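Local coordinates for protein phage integrase/site-specific recombinase (Haloarcula marismortui, PDB 3NRW) that probably binds DNA through this all-helical N-terminal core-binding domain, as part of a tyrosine recombinase that would cut and rejoin DNA at specific sites, at residues P5-H19 with K84-V96. Residues are numbered along the deposited sequence; the frame is centred on the assembly and turned at random.
Sequences PSLSPREARDRYLAH and KNWLEYLARIDVV
Trp86 and Tyr16 both carry CG anti to the backbone N (chi1 180° for Trp86), which sends the indole toward the backbone of helix 9-20 and sets the Tyr16 ring over Trp86 CA. The indole NE1 gives a hydrogen bond to Ala12 O (3.1 Å); the oxygen lies near the indole plane, but NE1 stands above the carbonyl plane, on the face opposite Tyr16 N, so the carbonyl keeps its helical bond while taking a second donor. Beyond NE1, the indole edge runs along the backbone, with CZ2 3.5 Å from Arg13 N, and Ala12 CB touches both CZ2 and the methyls of Leu90. Tyr16 CB presses on Trp86 CD1 at 3.4 Å, while Trp86 CA makes a CH-pi contact over the phenol face. A water joins Tyr16 OH to Asn85 ND2. One turn further along each helix, His19 and Tyr89 stack face to face, centroids 4.2 Å apart and planes 20° apart, with Tyr89 CE1 over the centre of the imidazole. The extended Arg15 chain passes Tyr89 OH, and its NE lies 3.7 Å from Ile93 CD1. After the helix ends in a Schellman motif, Val95 CG2 touches Leu7 CD1 (3.8 Å), and a water bonded to Val95 O makes a weak bond to Leu7 N. Arg52 binds both Pro5 O and Asp94 O. Segments 9-19 and 84-92 thus cross almost perpendicularly (94°) through an aromatic cluster, joining the first and last helices of a four-helix domain, consistent with the core-binding domain of tyrosine recombinases.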
ATOM      1  N   PRO A   5       1.466   4.945 -17.360  1.00 31.93           N
ATOM      2  CA  PRO A   5       0.802   5.749 -16.328  1.00 23.81           C
ATOM      3  C   PRO A   5       1.623   5.880 -15.045  1.00 21.55           C
ATOM      4  O   PRO A   5       2.441   5.018 -14.727  1.00 23.57           O
ATOM      5  CB  PRO A   5      -0.516   5.010 -16.110  1.00 30.57           C
ATOM      6  CG  PRO A   5      -0.136   3.591 -16.339  1.00 29.64           C
ATOM      7  CD  PRO A   5       0.764   3.663 -17.560  1.00 32.76           C
ATOM      8  N   SER A   6       1.399   6.969 -14.317  1.00 19.32           N
ATOM      9  CA  SER A   6       2.117   7.227 -13.076  1.00 21.21           C
ATOM     10  C   SER A   6       1.190   7.863 -12.047  1.00 19.65           C
ATOM     11  O   SER A   6       0.437   8.786 -12.363  1.00 20.31           O
ATOM     12  CB  SER A   6       3.303   8.155 -13.354  1.00 30.81           C
ATOM     13  OG  SER A   6       4.062   8.393 -12.182  1.00 33.50           O
ATOM     14  N   LEU A   7       1.239   7.355 -10.818  1.00 15.79           N
ATOM     15  CA  LEU A   7       0.416   7.885  -9.740  1.00 12.31           C
ATOM     16  C   LEU A   7       1.224   8.049  -8.465  1.00 14.80           C
ATOM     17  O   LEU A   7       2.057   7.206  -8.124  1.00 15.59           O
ATOM     18  CB  LEU A   7      -0.770   6.960  -9.448  1.00 15.14           C
ATOM     19  CG  LEU A   7      -1.805   6.739 -10.552  1.00 16.98           C
ATOM     20  CD1 LEU A   7      -2.866   5.762 -10.059  1.00 19.42           C
ATOM     21  CD2 LEU A   7      -2.441   8.065 -10.940  1.00 17.30           C
ATOM     22  N   SER A   8       0.960   9.146  -7.767  1.00 14.44           N
ATOM     23  CA  SER A   8       1.628   9.432  -6.507  1.00 14.21           C
ATOM     24  C   SER A   8       0.985   8.530  -5.473  1.00 14.96           C
ATOM     25  O   SER A   8      -0.075   7.949  -5.719  1.00 14.66           O
ATOM     26  CB  SER A   8       1.394  10.886  -6.104  1.00 14.66           C
ATOM     27  OG  SER A   8       0.019  11.116  -5.829  1.00 14.80           O
ATOM     28  N   PRO A   9       1.622   8.387  -4.304  1.00 14.38           N
ATOM     29  CA  PRO A   9       1.038   7.536  -3.269  1.00 13.75           C
ATOM     30  C   PRO A   9      -0.405   7.958  -2.956  1.00 15.15           C
ATOM     31  O   PRO A   9      -1.313   7.121  -2.949  1.00 14.65           O
ATOM     32  CB  PRO A   9       1.988   7.737  -2.094  1.00 15.62           C
ATOM     33  CG  PRO A   9       3.328   7.839  -2.794  1.00 13.09           C
ATOM     34  CD  PRO A   9       3.004   8.773  -3.953  1.00 13.98           C
ATOM     35  N   ARG A  10      -0.628   9.251  -2.728  1.00 13.66           N
ATOM     36  CA  ARG A  10      -1.971   9.730  -2.410  1.00 15.75           C
ATOM     37  C   ARG A  10      -2.969   9.429  -3.532  1.00 14.38           C
ATOM     38  O   ARG A  10      -4.068   8.940  -3.271  1.00 14.72           O
ATOM     39  CB  ARG A  10      -1.952  11.235  -2.107  1.00 19.80           C
ATOM     40  CG  ARG A  10      -1.482  12.108  -3.250  1.00 26.87           C
ATOM     41  CD  ARG A  10      -1.422  13.566  -2.830  1.00 40.09           C
ATOM     42  NE  ARG A  10      -2.664  14.009  -2.198  1.00 34.85           N
ATOM     43  CZ  ARG A  10      -2.865  15.243  -1.750  1.00 47.65           C
ATOM     44  NH1 ARG A  10      -1.907  16.153  -1.867  1.00 45.50           N
ATOM     45  NH2 ARG A  10      -4.019  15.570  -1.180  1.00 40.65           N
ATOM     46  N   GLU A  11      -2.586   9.701  -4.776  1.00 13.83           N
ATOM     47  CA  GLU A  11      -3.479   9.440  -5.903  1.00 16.61           C
ATOM     48  C   GLU A  11      -3.809   7.952  -6.002  1.00 14.94           C
ATOM     49  O   GLU A  11      -4.967   7.573  -6.204  1.00 14.36           O
ATOM     50  CB  GLU A  11      -2.847   9.894  -7.218  1.00 22.21           C
ATOM     51  CG  GLU A  11      -2.537  11.371  -7.292  1.00 27.85           C
ATOM     52  CD  GLU A  11      -1.909  11.744  -8.613  1.00 32.71           C
ATOM     53  OE1 GLU A  11      -0.911  11.095  -9.005  1.00 19.52           O
ATOM     54  OE2 GLU A  11      -2.410  12.690  -9.257  1.00 42.73           O
ATOM     55  N   ALA A  12      -2.784   7.115  -5.867  1.00 10.88           N
ATOM     56  CA  ALA A  12      -2.954   5.664  -5.938  1.00 13.73           C
ATOM     57  C   ALA A  12      -3.830   5.153  -4.799  1.00 15.04           C
ATOM     58  O   ALA A  12      -4.614   4.217  -4.979  1.00 14.11           O
ATOM     59  CB  ALA A  12      -1.590   4.972  -5.896  1.00 17.39           C
ATOM     60  N   ARG A  13      -3.684   5.764  -3.629  1.00 13.22           N
ATOM     61  CA  ARG A  13      -4.471   5.381  -2.460  1.00 16.27           C
ATOM     62  C   ARG A  13      -5.940   5.731  -2.727  1.00 17.01           C
ATOM     63  O   ARG A  13      -6.817   4.879  -2.566  1.00 15.42           O
ATOM     64  CB  ARG A  13      -3.941   6.111  -1.212  1.00 13.52           C
ATOM     65  CG  ARG A  13      -4.616   5.765   0.124  1.00 21.34           C
ATOM     66  CD  ARG A  13      -5.861   6.619   0.366  1.00 25.97           C
ATOM     67  NE  ARG A  13      -5.647   8.023   0.017  1.00 23.12           N
ATOM     68  CZ  ARG A  13      -4.920   8.882   0.726  1.00 29.75           C
ATOM     69  NH1 ARG A  13      -4.322   8.498   1.849  1.00 21.86           N
ATOM     70  NH2 ARG A  13      -4.783  10.130   0.299  1.00 27.31           N
ATOM     71  N   ASP A  14      -6.207   6.966  -3.152  1.00 15.79           N
ATOM     72  CA  ASP A  14      -7.584   7.385  -3.440  1.00 16.12           C
ATOM     73  C   ASP A  14      -8.209   6.518  -4.533  1.00 16.73           C
ATOM     74  O   ASP A  14      -9.381   6.148  -4.452  1.00 15.77           O
ATOM     75  CB  ASP A  14      -7.660   8.850  -3.912  1.00 16.81           C
ATOM     76  CG  ASP A  14      -7.212   9.859  -2.857  1.00 28.24           C
ATOM     77  OD1 ASP A  14      -7.244   9.547  -1.648  1.00 20.64           O
ATOM     78  OD2 ASP A  14      -6.845  10.986  -3.254  1.00 23.97           O
ATOM     79  N   ARG A  15      -7.428   6.207  -5.562  1.00 14.91           N
ATOM     80  CA  ARG A  15      -7.926   5.406  -6.676  1.00 16.52           C
ATOM     81  C   ARG A  15      -8.351   4.021  -6.211  1.00 18.44           C
ATOM     82  O   ARG A  15      -9.402   3.515  -6.606  1.00 18.15           O
ATOM     83  CB  ARG A  15      -6.855   5.277  -7.760  1.00 16.53           C
ATOM     84  CG  ARG A  15      -7.410   4.917  -9.128  1.00 17.70           C
ATOM     85  CD  ARG A  15      -6.285   4.676 -10.112  1.00 22.17           C
ATOM     86  NE  ARG A  15      -6.761   4.415 -11.468  1.00 24.71           N
ATOM     87  CZ  ARG A  15      -7.007   5.356 -12.373  1.00 30.18           C
ATOM     88  NH1 ARG A  15      -6.831   6.638 -12.076  1.00 28.66           N
ATOM     89  NH2 ARG A  15      -7.408   5.014 -13.589  1.00 38.52           N
ATOM     90  N   TYR A  16      -7.528   3.416  -5.362  1.00 15.97           N
ATOM     91  CA  TYR A  16      -7.807   2.091  -4.836  1.00 19.25           C
ATOM     92  C   TYR A  16      -9.084   2.076  -3.992  1.00 20.20           C
ATOM     93  O   TYR A  16      -9.938   1.200  -4.161  1.00 21.01           O
ATOM     94  CB  TYR A  16      -6.613   1.607  -4.001  1.00 17.50           C
ATOM     95  CG  TYR A  16      -6.816   0.253  -3.361  1.00 17.41           C
ATOM     96  CD1 TYR A  16      -6.990  -0.892  -4.141  1.00 19.71           C
ATOM     97  CD2 TYR A  16      -6.850   0.118  -1.971  1.00 19.68           C
ATOM     98  CE1 TYR A  16      -7.196  -2.142  -3.551  1.00 22.80           C
ATOM     99  CE2 TYR A  16      -7.055  -1.127  -1.375  1.00 20.93           C
ATOM    100  CZ  TYR A  16      -7.228  -2.248  -2.170  1.00 22.39           C
ATOM    101  OH  TYR A  16      -7.454  -3.475  -1.587  1.00 26.48           O
ATOM    102  N   LEU A  17      -9.230   3.046  -3.095  1.00 16.91           N
ATOM    103  CA  LEU A  17     -10.419   3.091  -2.240  1.00 16.63           C
ATOM    104  C   LEU A  17     -11.699   3.240  -3.066  1.00 19.84           C
ATOM    105  O   LEU A  17     -12.707   2.595  -2.775  1.00 23.03           O
ATOM    106  CB  LEU A  17     -10.311   4.236  -1.228  1.00 17.48           C
ATOM    107  CG  LEU A  17      -9.117   4.148  -0.271  1.00 13.84           C
ATOM    108  CD1 LEU A  17      -9.195   5.300   0.712  1.00 20.40           C
ATOM    109  CD2 LEU A  17      -9.110   2.811   0.470  1.00 18.66           C
ATOM    110  N   ALA A  18     -11.652   4.080  -4.095  1.00 18.25           N
ATOM    111  CA  ALA A  18     -12.811   4.284  -4.961  1.00 18.21           C
ATOM    112  C   ALA A  18     -13.115   2.984  -5.699  1.00 23.21           C
ATOM    113  O   ALA A  18     -14.279   2.610  -5.878  1.00 25.71           O
ATOM    114  CB  ALA A  18     -12.529   5.403  -5.963  1.00 26.00           C
ATOM    115  N   HIS A  19     -12.055   2.304  -6.130  1.00 21.63           N
ATOM    116  CA  HIS A  19     -12.168   1.040  -6.847  1.00 27.35           C
ATOM    117  C   HIS A  19     -12.796  -0.063  -5.998  1.00 35.02           C
ATOM    118  O   HIS A  19     -13.542  -0.902  -6.508  1.00 30.16           O
ATOM    119  CB  HIS A  19     -10.786   0.594  -7.347  1.00 24.89           C
ATOM    120  CG  HIS A  19     -10.719  -0.847  -7.747  1.00 27.59           C
ATOM    121  ND1 HIS A  19     -10.225  -1.827  -6.910  1.00 35.04           N
ATOM    122  CD2 HIS A  19     -11.095  -1.478  -8.883  1.00 24.82           C
ATOM    123  CE1 HIS A  19     -10.299  -2.999  -7.519  1.00 37.53           C
ATOM    124  NE2 HIS A  19     -10.824  -2.814  -8.717  1.00 28.96           N
ATOM    125  N   LYS A  84      -0.380  -5.338   0.120  1.00 18.63           N
ATOM    126  CA  LYS A  84      -0.201  -6.315  -0.948  1.00 17.63           C
ATOM    127  C   LYS A  84      -1.334  -6.246  -1.978  1.00 18.13           C
ATOM    128  O   LYS A  84      -1.085  -6.209  -3.183  1.00 17.24           O
ATOM    129  CB  LYS A  84      -0.134  -7.729  -0.359  1.00 22.39           C
ATOM    130  CG  LYS A  84      -0.126  -8.834  -1.406  1.00 33.07           C
ATOM    131  CD  LYS A  84       1.221  -8.938  -2.088  1.00 39.30           C
ATOM    132  CE  LYS A  84       2.058 -10.055  -1.485  1.00 37.35           C
ATOM    133  NZ  LYS A  84       1.519 -11.398  -1.848  1.00 40.79           N
ATOM    134  N   ASN A  85      -2.576  -6.238  -1.504  1.00 17.68           N
ATOM    135  CA  ASN A  85      -3.720  -6.180  -2.408  1.00 18.54           C
ATOM    136  C   ASN A  85      -3.729  -4.880  -3.194  1.00 18.85           C
ATOM    137  O   ASN A  85      -4.145  -4.836  -4.358  1.00 18.59           O
ATOM    138  CB  ASN A  85      -5.027  -6.316  -1.631  1.00 17.89           C
ATOM    139  CG  ASN A  85      -5.118  -7.627  -0.892  1.00 21.71           C
ATOM    140  OD1 ASN A  85      -4.485  -8.608  -1.279  1.00 29.55           O
ATOM    141  ND2 ASN A  85      -5.911  -7.660   0.168  1.00 26.02           N
ATOM    142  N   TRP A  86      -3.272  -3.814  -2.552  1.00 17.21           N
ATOM    143  CA  TRP A  86      -3.218  -2.516  -3.199  1.00 15.15           C
ATOM    144  C   TRP A  86      -2.248  -2.572  -4.373  1.00 13.38           C
ATOM    145  O   TRP A  86      -2.592  -2.156  -5.481  1.00 14.26           O
ATOM    146  CB  TRP A  86      -2.784  -1.466  -2.182  1.00 11.36           C
ATOM    147  CG  TRP A  86      -2.668  -0.075  -2.689  1.00 14.91           C
ATOM    148  CD1 TRP A  86      -3.422   0.529  -3.652  1.00 16.57           C
ATOM    149  CD2 TRP A  86      -1.801   0.934  -2.164  1.00 13.97           C
ATOM    150  NE1 TRP A  86      -3.083   1.869  -3.753  1.00 17.64           N
ATOM    151  CE2 TRP A  86      -2.094   2.137  -2.846  1.00 16.30           C
ATOM    152  CE3 TRP A  86      -0.813   0.936  -1.173  1.00 16.38           C
ATOM    153  CZ2 TRP A  86      -1.426   3.333  -2.564  1.00  9.65           C
ATOM    154  CZ3 TRP A  86      -0.146   2.132  -0.894  1.00 16.19           C
ATOM    155  CH2 TRP A  86      -0.461   3.311  -1.587  1.00 14.33           C
ATOM    156  N   LEU A  87      -1.050  -3.098  -4.142  1.00 14.47           N
ATOM    157  CA  LEU A  87      -0.064  -3.193  -5.207  1.00 14.29           C
ATOM    158  C   LEU A  87      -0.525  -4.111  -6.339  1.00 16.23           C
ATOM    159  O   LEU A  87      -0.173  -3.885  -7.497  1.00 17.22           O
ATOM    160  CB  LEU A  87       1.285  -3.658  -4.653  1.00 19.70           C
ATOM    161  CG  LEU A  87       1.925  -2.689  -3.649  1.00 17.04           C
ATOM    162  CD1 LEU A  87       3.300  -3.197  -3.262  1.00 20.68           C
ATOM    163  CD2 LEU A  87       2.030  -1.288  -4.258  1.00 20.44           C
ATOM    164  N   GLU A  88      -1.306  -5.140  -6.016  1.00 18.25           N
ATOM    165  CA  GLU A  88      -1.811  -6.043  -7.054  1.00 19.33           C
ATOM    166  C   GLU A  88      -2.727  -5.249  -7.977  1.00 15.78           C
ATOM    167  O   GLU A  88      -2.689  -5.415  -9.194  1.00 19.03           O
ATOM    168  CB  GLU A  88      -2.583  -7.215  -6.434  1.00 18.33           C
ATOM    169  CG  GLU A  88      -1.733  -8.065  -5.504  1.00 23.74           C
ATOM    170  CD  GLU A  88      -2.422  -9.345  -5.062  1.00 28.65           C
ATOM    171  OE1 GLU A  88      -3.649  -9.318  -4.833  1.00 28.44           O
ATOM    172  OE2 GLU A  88      -1.727 -10.372  -4.920  1.00 28.04           O
ATOM    173  N   TYR A  89      -3.551  -4.384  -7.390  1.00 15.35           N
ATOM    174  CA  TYR A  89      -4.458  -3.548  -8.166  1.00 16.02           C
ATOM    175  C   TYR A  89      -3.645  -2.627  -9.067  1.00 18.28           C
ATOM    176  O   TYR A  89      -3.911  -2.521 -10.266  1.00 17.39           O
ATOM    177  CB  TYR A  89      -5.347  -2.707  -7.238  1.00 15.99           C
ATOM    178  CG  TYR A  89      -6.094  -1.592  -7.934  1.00 12.37           C
ATOM    179  CD1 TYR A  89      -7.001  -1.863  -8.959  1.00 17.91           C
ATOM    180  CD2 TYR A  89      -5.889  -0.257  -7.574  1.00 18.22           C
ATOM    181  CE1 TYR A  89      -7.684  -0.838  -9.607  1.00 21.92           C
ATOM    182  CE2 TYR A  89      -6.566   0.773  -8.217  1.00 22.21           C
ATOM    183  CZ  TYR A  89      -7.463   0.476  -9.235  1.00 21.90           C
ATOM    184  OH  TYR A  89      -8.136   1.486  -9.887  1.00 22.07           O
ATOM    185  N   LEU A  90      -2.652  -1.960  -8.487  1.00 13.50           N
ATOM    186  CA  LEU A  90      -1.818  -1.047  -9.256  1.00 13.85           C
ATOM    187  C   LEU A  90      -1.040  -1.757 -10.361  1.00 17.23           C
ATOM    188  O   LEU A  90      -0.813  -1.185 -11.426  1.00 18.53           O
ATOM    189  CB  LEU A  90      -0.849  -0.300  -8.335  1.00 13.24           C
ATOM    190  CG  LEU A  90      -1.484   0.630  -7.296  1.00 16.51           C
ATOM    191  CD1 LEU A  90      -0.374   1.287  -6.495  1.00 13.42           C
ATOM    192  CD2 LEU A  90      -2.356   1.692  -7.976  1.00 13.67           C
ATOM    193  N   ALA A  91      -0.627  -2.996 -10.114  1.00 17.57           N
ATOM    194  CA  ALA A  91       0.102  -3.738 -11.134  1.00 15.58           C
ATOM    195  C   ALA A  91      -0.839  -4.041 -12.301  1.00 19.95           C
ATOM    196  O   ALA A  91      -0.448  -3.946 -13.466  1.00 19.31           O
ATOM    197  CB  ALA A  91       0.671  -5.030 -10.555  1.00 16.22           C
ATOM    198  N   ARG A  92      -2.085  -4.391 -11.989  1.00 21.48           N
ATOM    199  CA  ARG A  92      -3.065  -4.691 -13.027  1.00 23.52           C
ATOM    200  C   ARG A  92      -3.313  -3.479 -13.915  1.00 25.88           C
ATOM    201  O   ARG A  92      -3.486  -3.617 -15.130  1.00 24.48           O
ATOM    202  CB  ARG A  92      -4.392  -5.152 -12.412  1.00 21.58           C
ATOM    203  CG  ARG A  92      -5.487  -5.430 -13.447  1.00 26.54           C
ATOM    204  CD  ARG A  92      -6.632  -6.255 -12.864  1.00 35.08           C
ATOM    205  NE  ARG A  92      -7.428  -5.535 -11.872  1.00 39.42           N
ATOM    206  CZ  ARG A  92      -8.275  -4.548 -12.154  1.00 38.75           C
ATOM    207  NH1 ARG A  92      -8.442  -4.145 -13.405  1.00 39.39           N
ATOM    208  NH2 ARG A  92      -8.975  -3.979 -11.182  1.00 28.45           N
ATOM    209  N   ILE A  93      -3.333  -2.289 -13.315  1.00 17.97           N
ATOM    210  CA  ILE A  93      -3.569  -1.082 -14.093  1.00 20.99           C
ATOM    211  C   ILE A  93      -2.297  -0.394 -14.567  1.00 18.85           C
ATOM    212  O   ILE A  93      -2.307   0.790 -14.896  1.00 19.23           O
ATOM    213  CB  ILE A  93      -4.451  -0.064 -13.337  1.00 19.27           C
ATOM    214  CG1 ILE A  93      -3.793   0.347 -12.022  1.00 17.50           C
ATOM    215  CG2 ILE A  93      -5.823  -0.671 -13.079  1.00 20.93           C
ATOM    216  CD1 ILE A  93      -4.529   1.482 -11.338  1.00 18.61           C
ATOM    217  N   ASP A  94      -1.202  -1.146 -14.589  1.00 18.82           N
ATOM    218  CA  ASP A  94       0.068  -0.649 -15.099  1.00 20.25           C
ATOM    219  C   ASP A  94       0.707   0.530 -14.356  1.00 23.48           C
ATOM    220  O   ASP A  94       1.507   1.265 -14.935  1.00 25.67           O
ATOM    221  CB  ASP A  94      -0.115  -0.288 -16.585  1.00 18.86           C
ATOM    222  CG  ASP A  94      -0.844  -1.376 -17.365  1.00 30.60           C
ATOM    223  OD1 ASP A  94      -0.381  -2.538 -17.331  1.00 24.53           O
ATOM    224  OD2 ASP A  94      -1.877  -1.070 -18.011  1.00 20.23           O
ATOM    225  N   VAL A  95       0.370   0.701 -13.079  1.00 17.12           N
ATOM    226  CA  VAL A  95       0.918   1.798 -12.281  1.00 18.85           C
ATOM    227  C   VAL A  95       2.252   1.430 -11.630  1.00 19.69           C
ATOM    228  O   VAL A  95       3.066   2.304 -11.323  1.00 21.95           O
ATOM    229  CB  VAL A  95      -0.099   2.241 -11.208  1.00 20.54           C
ATOM    230  CG1 VAL A  95       0.521   3.271 -10.271  1.00 19.74           C
ATOM    231  CG2 VAL A  95      -1.318   2.835 -11.893  1.00 23.05           C
ATOM    232  N   VAL A  96       2.473   0.139 -11.412  1.00 21.59           N
ATOM    233  CA  VAL A  96       3.733  -0.310 -10.842  1.00 20.86           C
ATOM    234  C   VAL A  96       4.194  -1.569 -11.572  1.00 25.09           C
ATOM    235  O   VAL A  96       3.401  -2.221 -12.251  1.00 23.47           O
ATOM    236  CB  VAL A  96       3.618  -0.614  -9.333  1.00 23.64           C
ATOM    237  CG1 VAL A  96       5.002  -0.772  -8.753  1.00 37.22           C
ATOM    238  CG2 VAL A  96       2.890   0.514  -8.612  1.00 24.29           C
TER
HETATM  239  O   HOH W   1       3.568   4.996 -10.683  1.00 17.12           O
HETATM  240  O   HOH W   2      -7.173  -4.887   1.204  1.00 33.65           O